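Local coordinates for flagellar hook associated protein type 3 FlgL (Legionella pneumophila subsp. pneumophila, PDB 5YTI) that probably serves as a structural protein of the bacterial flagellum, a flagellin-family member of the junction between hook and filament, at residues D222-F228 against D284-P290; N231-V237 against P255-Y261; S151-V155 against F297-Q301; G204-V208 against A318-T322. One frame throughout, in Å; residues are numbered along the deposited sequence.

Contact 1: residues D222-F228 against D284-P290; sequences DNYTMTF and DSFSISP
Tyr224 and Ile288 form an antiparallel hydrogen-bonded pair: Tyr224 N donates to Ile288 O at 2.7 Å, and Ile288 N answers with a bond to Tyr224 O. Met226, a selenomethionine, pairs with Phe286 in the same manner, and its N-H points almost straight at Phe286 O, 176° at the hydrogen. Phe228 N adds a fifth bond, to Asp284 O at 3.1 Å. In between come the non-hydrogen-bonded pairs Thr225 with Ser287 and Thr227 with Ser285; on their face Thr227 CG2 lies 3.9 Å from Ser285 CB.

The other face is apolar. Ile288 CB packs on Tyr224 CB at 3.9 Å, while Ile288 CD1 reaches along the sheet to Met226 CB at 4.2 Å. Phe228 and Phe286 meet rim to rim, CE2 of Phe228 standing 3.7 Å from CD2 of Phe286, each near the plane of the other's ring. These are inner strands of a five-stranded antiparallel sheet, with strand 236-242 beside 224-230 and strand 193-197 beside 285-290. Strand 266-269 packs on part of this face, Ile267 touching Met226 and Phe269 touching Ile288.

With CG anti to the carbonyl carbon (chi1 -70°), Tyr224 sets a ring edge beside Ile288 O and carries its hydroxyl away from strand 285-290, to Asn270 ND2 and Val220 O. At one end of the pairing the Asp284 carboxylate receives the backbone N-H of Thr203. At the other, Asn223 ND2 is bonded to Ser343 OG of the second subunit, whose Gly336 packs against Pro290.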
loop_
_atom_site.group_PDB
_atom_site.type_symbol
_atom_site.label_atom_id
_atom_site.label_comp_id
_atom_site.label_asym_id
_atom_site.label_seq_id
_atom_site.Cartn_x
_atom_site.Cartn_y
_atom_site.Cartn_z
ATOM N N ASP A 222 -12.469 10.038 2.515
ATOM C CA ASP A 222 -13.570 10.547 1.700
ATOM C C ASP A 222 -13.040 11.027 0.351
ATOM O O ASP A 222 -11.848 11.175 0.147
ATOM C CB ASP A 222 -14.288 11.693 2.436
ATOM C CG ASP A 222 -15.741 11.955 1.939
ATOM O OD1 ASP A 222 -16.190 11.280 0.975
ATOM O OD2 ASP A 222 -16.422 12.856 2.529
ATOM N N ASN A 223 -13.958 11.253 -0.574
ATOM C CA ASN A 223 -13.677 11.929 -1.836
ATOM C C ASN A 223 -14.006 13.425 -1.685
ATOM O O ASN A 223 -15.184 13.851 -1.552
ATOM C CB ASN A 223 -14.514 11.317 -2.955
ATOM C CG ASN A 223 -13.952 10.034 -3.452
ATOM O OD1 ASN A 223 -12.888 10.033 -4.006
ATOM N ND2 ASN A 223 -14.670 8.951 -3.296
ATOM N N TYR A 224 -12.941 14.215 -1.710
ATOM C CA TYR A 224 -13.014 15.620 -1.352
ATOM C C TYR A 224 -12.846 16.454 -2.587
ATOM O O TYR A 224 -12.156 16.076 -3.507
ATOM C CB TYR A 224 -11.919 15.979 -0.316
ATOM C CG TYR A 224 -12.140 15.387 1.065
ATOM C CD1 TYR A 224 -12.938 16.017 1.975
ATOM C CD2 TYR A 224 -11.536 14.199 1.439
ATOM C CE1 TYR A 224 -13.153 15.475 3.232
ATOM C CE2 TYR A 224 -11.729 13.645 2.688
ATOM C CZ TYR A 224 -12.540 14.286 3.596
ATOM O OH TYR A 224 -12.757 13.750 4.871
ATOM N N THR A 225 -13.475 17.605 -2.591
ATOM C CA THR A 225 -13.308 18.542 -3.652
ATOM C C THR A 225 -12.982 19.893 -3.030
ATOM O O THR A 225 -13.660 20.373 -2.108
ATOM C CB THR A 225 -14.578 18.573 -4.509
ATOM O OG1 THR A 225 -15.079 17.225 -4.647
ATOM C CG2 THR A 225 -14.279 19.209 -5.884
HETATM N N MSE A 226 -11.897 20.471 -3.520
HETATM C CA MSE A 226 -11.416 21.767 -3.064
HETATM C C MSE A 226 -11.697 22.741 -4.169
HETATM O O MSE A 226 -11.270 22.558 -5.318
HETATM C CB MSE A 226 -9.912 21.705 -2.777
HETATM C CG MSE A 226 -9.367 22.999 -2.157
HETATM SE SE MSE A 226 -7.398 22.975 -1.972
HETATM C CE MSE A 226 -7.589 22.648 -0.046
ATOM N N THR A 227 -12.419 23.788 -3.828
ATOM C CA THR A 227 -12.945 24.699 -4.815
ATOM C C THR A 227 -12.542 26.098 -4.320
ATOM O O THR A 227 -12.810 26.464 -3.157
ATOM C CB THR A 227 -14.494 24.491 -4.970
ATOM O OG1 THR A 227 -15.029 23.877 -3.790
ATOM C CG2 THR A 227 -14.851 23.512 -6.125
ATOM N N PHE A 228 -11.843 26.851 -5.171
ATOM C CA PHE A 228 -11.518 28.257 -4.873
ATOM C C PHE A 228 -12.603 29.202 -5.411
ATOM O O PHE A 228 -12.973 29.146 -6.591
ATOM C CB PHE A 228 -10.132 28.638 -5.452
ATOM C CG PHE A 228 -9.020 27.750 -4.971
ATOM C CD1 PHE A 228 -8.385 28.002 -3.787
ATOM C CD2 PHE A 228 -8.663 26.636 -5.676
ATOM C CE1 PHE A 228 -7.416 27.154 -3.313
ATOM C CE2 PHE A 228 -7.689 25.781 -5.213
ATOM C CZ PHE A 228 -7.071 26.036 -4.024
ATOM N N ASP A 284 -11.381 27.305 -10.096
ATOM C CA ASP A 284 -10.327 26.302 -10.109
ATOM C C ASP A 284 -10.634 25.294 -9.014
ATOM O O ASP A 284 -11.226 25.632 -7.976
ATOM C CB ASP A 284 -8.951 26.948 -9.905
ATOM C CG ASP A 284 -8.470 27.694 -11.137
ATOM O OD1 ASP A 284 -9.224 27.716 -12.130
ATOM O OD2 ASP A 284 -7.346 28.242 -11.139
ATOM N N SER A 285 -10.266 24.042 -9.251
ATOM C CA SER A 285 -10.566 23.002 -8.282
ATOM C C SER A 285 -9.530 21.897 -8.313
ATOM O O SER A 285 -8.886 21.643 -9.351
ATOM C CB SER A 285 -11.970 22.425 -8.516
ATOM O OG SER A 285 -12.172 22.075 -9.883
ATOM N N PHE A 286 -9.382 21.259 -7.155
ATOM C CA PHE A 286 -8.619 20.030 -7.028
ATOM C C PHE A 286 -9.445 18.933 -6.337
ATOM O O PHE A 286 -10.355 19.195 -5.547
ATOM C CB PHE A 286 -7.327 20.287 -6.252
ATOM C CG PHE A 286 -6.390 21.273 -6.913
ATOM C CD1 PHE A 286 -5.532 20.877 -7.917
ATOM C CD2 PHE A 286 -6.354 22.582 -6.509
ATOM C CE1 PHE A 286 -4.663 21.775 -8.524
ATOM C CE2 PHE A 286 -5.486 23.481 -7.102
ATOM C CZ PHE A 286 -4.641 23.086 -8.111
ATOM N N SER A 287 -9.131 17.689 -6.653
ATOM C CA SER A 287 -9.834 16.558 -6.057
ATOM C C SER A 287 -8.906 15.825 -5.098
ATOM O O SER A 287 -7.702 15.718 -5.357
ATOM C CB SER A 287 -10.270 15.597 -7.140
ATOM O OG SER A 287 -10.761 14.435 -6.544
ATOM N N ILE A 288 -9.448 15.326 -3.988
ATOM C CA ILE A 288 -8.609 14.662 -2.973
ATOM C C ILE A 288 -9.247 13.371 -2.427
ATOM O O ILE A 288 -10.343 13.377 -1.845
ATOM C CB ILE A 288 -8.308 15.595 -1.792
ATOM C CG1 ILE A 288 -7.808 16.951 -2.277
ATOM C CG2 ILE A 288 -7.292 14.935 -0.878
ATOM C CD1 ILE A 288 -8.243 18.071 -1.376
ATOM N N SER A 289 -8.527 12.272 -2.557
ATOM C CA SER A 289 -9.165 10.978 -2.564
ATOM C C SER A 289 -8.307 9.936 -1.877
ATOM O O SER A 289 -7.080 9.998 -1.934
ATOM C CB SER A 289 -9.380 10.608 -4.026
ATOM O OG SER A 289 -8.486 11.372 -4.861
ATOM N N PRO A 290 -8.941 8.955 -1.232
ATOM C CA PRO A 290 -8.148 7.903 -0.592
ATOM C C PRO A 290 -7.087 7.298 -1.505
ATOM O O PRO A 290 -7.232 7.272 -2.711
ATOM C CB PRO A 290 -9.179 6.839 -0.238
ATOM C CG PRO A 290 -10.451 7.256 -0.899
ATOM C CD PRO A 290 -10.377 8.733 -1.078
#

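Contact 2: residues N231-V237 against P255-Y261; sequences NSQGNLV and PDDAPLY
Asp256, in the 3-10 segment 255-257, holds Ser232 with both of its carboxylate oxygens. OD1 uses its syn lone pair to accept the backbone N-H of Ser232, with Asp256 OD1 and Ser232 N 2.8 Å apart and an almost linear 177° at the hydrogen. Asp256 OD2 takes the hydroxyl, Ser232 OG, at 2.6 Å, again on the syn side but 31° out of the carboxylate plane. The fork works because Ser232 OG sits beside its own backbone N, anti to the carbonyl carbon (chi1 -58°), which brings both donors to bear on one group; two such donors would probably help keep the carboxylate ionised.

Ser232 belongs to the turn of a beta hairpin whose arms are strands 224-230 and 236-242. The turn is closed by Asn231 N bonding to Asn235 O at 2.9 Å. Chain 255-261 passes alongside this tip and the beginning of the second arm. Ala258 directs its methyl toward Val237, with CB 3.7 Å from Val237 CG2 and 3.9 Å from Val237 CG1, and it also touches Pro250. Beyond it, Pro259 shares a backbone hydrogen bond with Val238. Leu260 then forms a single bridge with Val237, their CA atoms 4.2 Å apart, and rests its CB on Leu236 O at 3.7 Å. The CD2 branch of Leu260 comes within 4.3 Å of Asn235 CB. Tyr261 starts toward the hairpin but carries its ring away, against Pro280.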
loop_
_atom_site.group_PDB
_atom_site.type_symbol
_atom_site.label_atom_id
_atom_site.label_comp_id
_atom_site.label_asym_id
_atom_site.label_seq_id
_atom_site.Cartn_x
_atom_site.Cartn_y
_atom_site.Cartn_z
ATOM N N ASN A 231 -15.566 35.670 -1.856
ATOM C CA ASN A 231 -16.269 36.432 -0.826
ATOM C C ASN A 231 -17.296 37.347 -1.461
ATOM O O ASN A 231 -17.150 37.756 -2.623
ATOM C CB ASN A 231 -15.283 37.330 -0.061
ATOM C CG ASN A 231 -14.866 36.750 1.270
ATOM O OD1 ASN A 231 -15.449 35.779 1.746
ATOM N ND2 ASN A 231 -13.862 37.357 1.891
ATOM N N SER A 232 -18.322 37.693 -0.689
ATOM C CA SER A 232 -19.213 38.767 -1.088
ATOM C C SER A 232 -18.430 40.110 -1.131
ATOM O O SER A 232 -18.752 40.990 -1.935
ATOM C CB SER A 232 -20.433 38.799 -0.173
ATOM O OG SER A 232 -21.095 37.541 -0.234
ATOM N N GLN A 233 -17.391 40.228 -0.292
ATOM C CA GLN A 233 -16.347 41.294 -0.380
ATOM C C GLN A 233 -15.489 41.285 -1.671
ATOM O O GLN A 233 -15.265 42.338 -2.276
ATOM C CB GLN A 233 -15.390 41.184 0.816
ATOM C CG GLN A 233 -16.062 41.394 2.166
ATOM C CD GLN A 233 -15.735 40.311 3.187
ATOM O OE1 GLN A 233 -16.288 39.194 3.149
ATOM N NE2 GLN A 233 -14.857 40.642 4.121
ATOM N N GLY A 234 -14.990 40.116 -2.079
ATOM C CA GLY A 234 -14.238 40.009 -3.320
ATOM C C GLY A 234 -12.980 39.199 -3.154
ATOM O O GLY A 234 -12.412 38.727 -4.131
ATOM N N ASN A 235 -12.542 39.059 -1.909
ATOM C CA ASN A 235 -11.451 38.136 -1.549
ATOM C C ASN A 235 -11.608 36.648 -2.004
ATOM O O ASN A 235 -12.674 36.024 -1.839
ATOM C CB ASN A 235 -11.219 38.167 -0.024
ATOM C CG ASN A 235 -10.111 39.114 0.380
ATOM O OD1 ASN A 235 -10.345 40.072 1.114
ATOM N ND2 ASN A 235 -8.887 38.852 -0.102
ATOM N N LEU A 236 -10.523 36.089 -2.554
ATOM C CA LEU A 236 -10.468 34.668 -2.894
ATOM C C LEU A 236 -10.531 33.830 -1.625
ATOM O O LEU A 236 -9.979 34.219 -0.580
ATOM C CB LEU A 236 -9.176 34.343 -3.631
ATOM C CG LEU A 236 -9.244 34.206 -5.145
ATOM C CD1 LEU A 236 -7.844 34.336 -5.739
ATOM C CD2 LEU A 236 -9.895 32.875 -5.513
ATOM N N VAL A 237 -11.175 32.670 -1.720
ATOM C CA VAL A 237 -11.508 31.900 -0.530
ATOM C C VAL A 237 -11.453 30.404 -0.865
ATOM O O VAL A 237 -11.543 30.020 -2.024
ATOM C CB VAL A 237 -12.890 32.380 0.022
ATOM C CG1 VAL A 237 -14.017 31.425 -0.347
ATOM C CG2 VAL A 237 -12.852 32.609 1.531
ATOM N N PRO A 255 -19.831 30.909 1.161
ATOM C CA PRO A 255 -18.518 31.533 0.945
ATOM C C PRO A 255 -18.092 32.500 2.069
ATOM O O PRO A 255 -16.929 32.545 2.452
ATOM C CB PRO A 255 -18.694 32.239 -0.399
ATOM C CG PRO A 255 -19.685 31.372 -1.124
ATOM C CD PRO A 255 -20.631 30.843 -0.076
ATOM N N ASP A 256 -19.038 33.232 2.623
ATOM C CA ASP A 256 -18.710 34.270 3.588
ATOM C C ASP A 256 -18.366 33.777 4.998
ATOM O O ASP A 256 -17.802 34.538 5.796
ATOM C CB ASP A 256 -19.833 35.305 3.630
ATOM C CG ASP A 256 -19.772 36.265 2.460
ATOM O OD1 ASP A 256 -18.776 36.243 1.699
ATOM O OD2 ASP A 256 -20.721 37.054 2.305
ATOM N N ASP A 257 -18.682 32.524 5.313
ATOM C CA ASP A 257 -18.208 31.908 6.567
ATOM C C ASP A 257 -16.840 31.230 6.336
ATOM O O ASP A 257 -16.310 30.542 7.206
ATOM C CB ASP A 257 -19.249 30.909 7.128
ATOM C CG ASP A 257 -20.432 31.602 7.834
ATOM O OD1 ASP A 257 -20.218 32.462 8.726
ATOM O OD2 ASP A 257 -21.593 31.276 7.511
ATOM N N ALA A 258 -16.250 31.457 5.168
ATOM C CA ALA A 258 -15.121 30.644 4.728
ATOM C C ALA A 258 -13.736 31.231 5.066
ATOM O O ALA A 258 -13.553 32.456 5.055
ATOM C CB ALA A 258 -15.231 30.401 3.225
ATOM N N PRO A 259 -12.750 30.357 5.369
ATOM C CA PRO A 259 -11.352 30.847 5.466
ATOM C C PRO A 259 -10.808 31.352 4.132
ATOM O O PRO A 259 -11.097 30.775 3.092
ATOM C CB PRO A 259 -10.545 29.612 5.945
ATOM C CG PRO A 259 -11.479 28.445 5.846
ATOM C CD PRO A 259 -12.897 28.977 5.871
ATOM N N LEU A 260 -9.999 32.403 4.175
ATOM C CA LEU A 260 -9.441 32.989 2.954
ATOM C C LEU A 260 -8.072 32.341 2.638
ATOM O O LEU A 260 -7.425 31.760 3.507
ATOM C CB LEU A 260 -9.347 34.520 3.056
ATOM C CG LEU A 260 -10.021 35.172 4.286
ATOM C CD1 LEU A 260 -9.066 35.300 5.487
ATOM C CD2 LEU A 260 -10.579 36.542 3.912
ATOM N N TYR A 261 -7.665 32.435 1.377
ATOM C CA TYR A 261 -6.504 31.728 0.847
ATOM C C TYR A 261 -5.221 32.548 1.042
ATOM O O TYR A 261 -5.011 33.537 0.324
ATOM C CB TYR A 261 -6.735 31.419 -0.658
ATOM C CG TYR A 261 -5.496 31.082 -1.477
ATOM C CD1 TYR A 261 -4.801 29.895 -1.271
ATOM C CD2 TYR A 261 -5.032 31.945 -2.475
ATOM C CE1 TYR A 261 -3.674 29.588 -2.019
ATOM C CE2 TYR A 261 -3.902 31.638 -3.219
ATOM C CZ TYR A 261 -3.227 30.456 -2.982
ATOM O OH TYR A 261 -2.112 30.128 -3.707
#

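Contact 3: residues S151-V155 against F297-Q301; sequences SGQYV and FSTVQ
Tyr154, in the second strand of a small beta hairpin (146-148 with 154-156), lays its ring beside Phe297 of helix 296-307, so that the contact joins hairpin to helix. Its CG is anti to the carbonyl carbon, chi1 -71°, which swings the ring out from the strand to the helix surface. There the CB of Phe297 comes over one ring face in a CH-pi contact, 4.1 Å from the Tyr154 ring centroid and 21° off the normal, displaced toward the rim on the side of Tyr154 CD1 and CG.

The two rings themselves meet obliquely, their centroids 5.6 Å apart and their planes inclined by 34°. From CB onward Phe297 leads away from Tyr154, reaching Val146 of the hairpin and Leu122 of helix 104-125. Leu122 also touches Tyr154, as does Leu118, so the tyrosine touches both helices.

One turn along helix 296-307, Gln301 has two deposited conformers. In the one described here the chain runs extended beyond CG and brings the amide to the edge of the Tyr154 ring, set steeply to it; how closely they approach is doubtful. Gln153 takes the opposite shape: its chain folds at chi2 and turns the amide back toward the helix. Ser298 has its hydroxyl committed to Glu294, and it meets Gln153 through carbon instead, Ser298 CB lying 3.7 Å from Gln153 OE1.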
loop_
_atom_site.group_PDB
_atom_site.type_symbol
_atom_site.label_atom_id
_atom_site.label_comp_id
_atom_site.label_asym_id
_atom_site.label_seq_id
_atom_site.Cartn_x
_atom_site.Cartn_y
_atom_site.Cartn_z
ATOM N N SER A 151 -6.289 -2.793 -23.150
ATOM C CA SER A 151 -6.897 -1.777 -22.264
ATOM C C SER A 151 -5.870 -0.644 -22.076
ATOM O O SER A 151 -6.242 0.505 -22.000
ATOM C CB SER A 151 -7.342 -2.359 -20.878
ATOM O OG SER A 151 -8.648 -2.980 -20.835
ATOM N N GLY A 152 -4.580 -0.974 -22.012
ATOM C CA GLY A 152 -3.515 0.041 -21.916
ATOM C C GLY A 152 -2.796 0.059 -20.568
ATOM O O GLY A 152 -1.668 0.571 -20.448
ATOM N N GLN A 153 -3.461 -0.494 -19.547
ATOM C CA GLN A 153 -2.875 -0.627 -18.210
ATOM C C GLN A 153 -1.994 -1.908 -18.099
ATOM O O GLN A 153 -2.226 -2.890 -18.807
ATOM C CB GLN A 153 -3.991 -0.573 -17.135
ATOM C CG GLN A 153 -4.399 0.843 -16.716
ATOM C CD GLN A 153 -3.359 1.570 -15.829
ATOM O OE1 GLN A 153 -2.151 1.540 -16.101
ATOM N NE2 GLN A 153 -3.833 2.237 -14.770
ATOM N N TYR A 154 -0.962 -1.860 -17.245
ATOM C CA TYR A 154 -0.138 -3.045 -16.890
ATOM C C TYR A 154 -0.799 -3.929 -15.856
ATOM O O TYR A 154 -1.168 -3.431 -14.804
ATOM C CB TYR A 154 1.188 -2.615 -16.265
ATOM C CG TYR A 154 2.135 -2.003 -17.234
ATOM C CD1 TYR A 154 2.063 -0.661 -17.542
ATOM C CD2 TYR A 154 3.090 -2.770 -17.861
ATOM C CE1 TYR A 154 2.932 -0.097 -18.444
ATOM C CE2 TYR A 154 3.954 -2.216 -18.770
ATOM C CZ TYR A 154 3.866 -0.875 -19.049
ATOM O OH TYR A 154 4.720 -0.309 -19.959
ATOM N N VAL A 155 -0.899 -5.232 -16.124
ATOM C CA VAL A 155 -1.524 -6.188 -15.181
ATOM C C VAL A 155 -0.527 -7.254 -14.736
ATOM O O VAL A 155 0.541 -7.410 -15.322
ATOM C CB VAL A 155 -2.771 -6.923 -15.767
ATOM C CG1 VAL A 155 -3.811 -5.928 -16.256
ATOM C CG2 VAL A 155 -2.390 -7.897 -16.883
ATOM N N PHE A 297 4.837 0.721 -12.369
ATOM C CA PHE A 297 4.785 0.903 -13.796
ATOM C C PHE A 297 3.919 2.080 -14.208
ATOM O O PHE A 297 4.410 2.970 -14.893
ATOM C CB PHE A 297 4.344 -0.375 -14.449
ATOM C CG PHE A 297 5.110 -1.562 -13.963
ATOM C CD1 PHE A 297 6.477 -1.613 -14.125
ATOM C CD2 PHE A 297 4.466 -2.613 -13.319
ATOM C CE1 PHE A 297 7.189 -2.700 -13.680
ATOM C CE2 PHE A 297 5.175 -3.706 -12.875
ATOM C CZ PHE A 297 6.541 -3.750 -13.052
ATOM N N SER A 298 2.659 2.130 -13.798
ATOM C CA SER A 298 1.868 3.301 -14.158
ATOM C C SER A 298 2.457 4.592 -13.534
ATOM O O SER A 298 2.391 5.626 -14.169
ATOM C CB SER A 298 0.356 3.124 -13.908
ATOM O OG SER A 298 0.048 3.257 -12.554
ATOM N N THR A 299 3.083 4.535 -12.355
ATOM C CA THR A 299 3.777 5.719 -11.799
ATOM C C THR A 299 4.784 6.294 -12.817
ATOM O O THR A 299 4.855 7.508 -13.057
ATOM C CB THR A 299 4.523 5.443 -10.463
ATOM O OG1 THR A 299 3.605 5.352 -9.375
ATOM C CG2 THR A 299 5.473 6.576 -10.143
ATOM N N VAL A 300 5.564 5.418 -13.417
ATOM C CA VAL A 300 6.526 5.853 -14.419
ATOM C C VAL A 300 5.867 6.281 -15.743
ATOM O O VAL A 300 6.343 7.233 -16.376
ATOM C CB VAL A 300 7.583 4.781 -14.707
ATOM C CG1 VAL A 300 8.570 5.321 -15.722
ATOM C CG2 VAL A 300 8.311 4.369 -13.430
ATOM N N GLN A 301 4.799 5.579 -16.136
ATOM C CA GLN A 301 3.993 5.953 -17.305
ATOM C C GLN A 301 3.510 7.364 -17.145
ATOM O O GLN A 301 3.458 8.123 -18.110
ATOM C CB GLN A 301 2.776 5.043 -17.472
ATOM C CG GLN A 301 3.131 3.582 -17.719
ATOM C CD GLN A 301 1.988 2.791 -18.300
ATOM O OE1 GLN A 301 2.026 2.456 -19.482
ATOM N NE2 GLN A 301 0.974 2.478 -17.481
#

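Contact 4: residues G204-V208 against A318-T322; sequences GTASV and AATQT
Thr205 meets Ala318 through its backbone: the methyl CB of Ala318 points toward segment 204-208 and sits 3.4 Å from Thr205 O. The Thr205 and Ala318 CB atoms are also near each other, at 4.2 Å. The hydroxyl of Thr205 is engaged elsewhere, accepting the N-H of Leu279. Ala206 turns its methyl away from the helix, onto Phe286 and Pro280.

At Ser207 strand 207-213 begins, an outer strand of a three-stranded antiparallel sheet, and here it runs against helix 316-374. Ser207 CB packs on Gln321 CB at 3.8 Å. Gln321 offers only the base of its chain: CG stands opposite the backbone N (chi1 -159°), the chain then bends, and OE1 finds Asn324. The CA of Ser207 approaches the hydroxyl of Thr322, OG1, at 3.3 Å.

That same oxygen accepts a weak hydrogen bond from Val208 N, 3.3 Å from Thr322 OG1 and bent to 135° at the hydrogen. Thr322 presents both branches: OG1 lies beside its own backbone N, chi1 -59°, facing the strand backbone, while CG2 comes to 4.3 Å from Val208 CB. Ile195 and Phe286 line both Thr322 and Val208.

Small side chains let the backbones come close, and the single hydrogen bond between the segments is long and bent. Adhesion of strand to helix here therefore probably rests mostly on van der Waals contact, of small side chains with one another and with the backbone.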
loop_
_atom_site.group_PDB
_atom_site.type_symbol
_atom_site.label_atom_id
_atom_site.label_comp_id
_atom_site.label_asym_id
_atom_site.label_seq_id
_atom_site.Cartn_x
_atom_site.Cartn_y
_atom_site.Cartn_z
ATOM N N GLY A 204 -6.043 29.346 -13.256
ATOM C CA GLY A 204 -5.019 30.030 -12.444
ATOM C C GLY A 204 -3.695 29.295 -12.293
ATOM O O GLY A 204 -3.411 28.389 -13.065
ATOM N N THR A 205 -2.856 29.688 -11.325
ATOM C CA THR A 205 -1.494 29.096 -11.194
ATOM C C THR A 205 -1.291 28.296 -9.903
ATOM O O THR A 205 -0.179 28.112 -9.408
ATOM C CB THR A 205 -0.382 30.158 -11.319
ATOM O OG1 THR A 205 -0.595 31.218 -10.373
ATOM C CG2 THR A 205 -0.361 30.698 -12.724
ATOM N N ALA A 206 -2.383 27.785 -9.380
ATOM C CA ALA A 206 -2.364 27.069 -8.125
ATOM C C ALA A 206 -1.719 25.692 -8.234
ATOM O O ALA A 206 -1.958 24.977 -9.198
ATOM C CB ALA A 206 -3.795 26.929 -7.630
ATOM N N SER A 207 -0.924 25.329 -7.229
ATOM C CA SER A 207 -0.336 23.983 -7.121
ATOM C C SER A 207 -0.504 23.473 -5.693
ATOM O O SER A 207 -0.702 24.270 -4.786
ATOM C CB SER A 207 1.148 23.999 -7.532
ATOM O OG SER A 207 1.605 25.331 -7.812
ATOM N N VAL A 208 -0.428 22.162 -5.481
ATOM C CA VAL A 208 -0.659 21.598 -4.135
ATOM C C VAL A 208 0.401 20.582 -3.703
ATOM O O VAL A 208 0.784 19.702 -4.478
ATOM C CB VAL A 208 -2.042 20.893 -4.042
ATOM C CG1 VAL A 208 -2.424 20.654 -2.590
ATOM C CG2 VAL A 208 -3.134 21.696 -4.742
ATOM N N ALA A 318 2.052 25.211 -13.849
ATOM C CA ALA A 318 1.502 24.995 -12.526
ATOM C C ALA A 318 0.615 23.767 -12.524
ATOM O O ALA A 318 0.335 23.194 -11.468
ATOM C CB ALA A 318 0.721 26.209 -12.078
ATOM N N ALA A 319 0.159 23.371 -13.710
ATOM C CA ALA A 319 -0.660 22.158 -13.843
ATOM C C ALA A 319 0.249 20.939 -13.839
ATOM O O ALA A 319 -0.210 19.813 -13.720
ATOM C CB ALA A 319 -1.528 22.196 -15.104
ATOM N N THR A 320 1.538 21.205 -13.968
ATOM C CA THR A 320 2.594 20.223 -13.799
ATOM C C THR A 320 2.908 19.937 -12.343
ATOM O O THR A 320 3.104 18.767 -11.985
ATOM C CB THR A 320 3.886 20.775 -14.410
ATOM O OG1 THR A 320 3.755 20.763 -15.818
ATOM C CG2 THR A 320 5.100 19.975 -14.028
ATOM N N GLN A 321 2.981 20.996 -11.519
ATOM C CA GLN A 321 3.562 20.878 -10.186
ATOM C C GLN A 321 2.694 20.018 -9.295
ATOM O O GLN A 321 3.173 19.105 -8.642
ATOM C CB GLN A 321 3.817 22.249 -9.550
ATOM C CG GLN A 321 4.864 22.243 -8.424
ATOM C CD GLN A 321 6.295 22.060 -8.938
ATOM O OE1 GLN A 321 6.613 21.065 -9.626
ATOM N NE2 GLN A 321 7.172 23.026 -8.613
ATOM N N THR A 322 1.400 20.262 -9.289
ATOM C CA THR A 322 0.545 19.481 -8.420
ATOM C C THR A 322 0.779 17.976 -8.540
ATOM O O THR A 322 0.811 17.244 -7.529
ATOM C CB THR A 322 -0.907 19.741 -8.742
ATOM O OG1 THR A 322 -1.186 21.138 -8.579
ATOM C CG2 THR A 322 -1.779 18.902 -7.818
#

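Contacts 1, 2 and 4 belong to the sheet-rich end of the molecule, and contact 3 lies about 24 Å from both contact 1 and contact 4, centre to centre. Contacts 1 and 4 join directly: Asp284 OD2 lies 2.7 Å from Gly204 N, a probable hydrogen bond, and Phe286 CD2 packs 3.8 Å from Val208 CG2, so one phenylalanine serves both. Contact 2 adjoins contact 1 along neighbouring strands, Phe228 CB standing 4.2 Å from Leu236 CD2. Contacts 2 and 3 are the most distant, with centres about 41 Å apart. In sequence, contacts 3 and 4 interleave, and both span contacts 1 and 2.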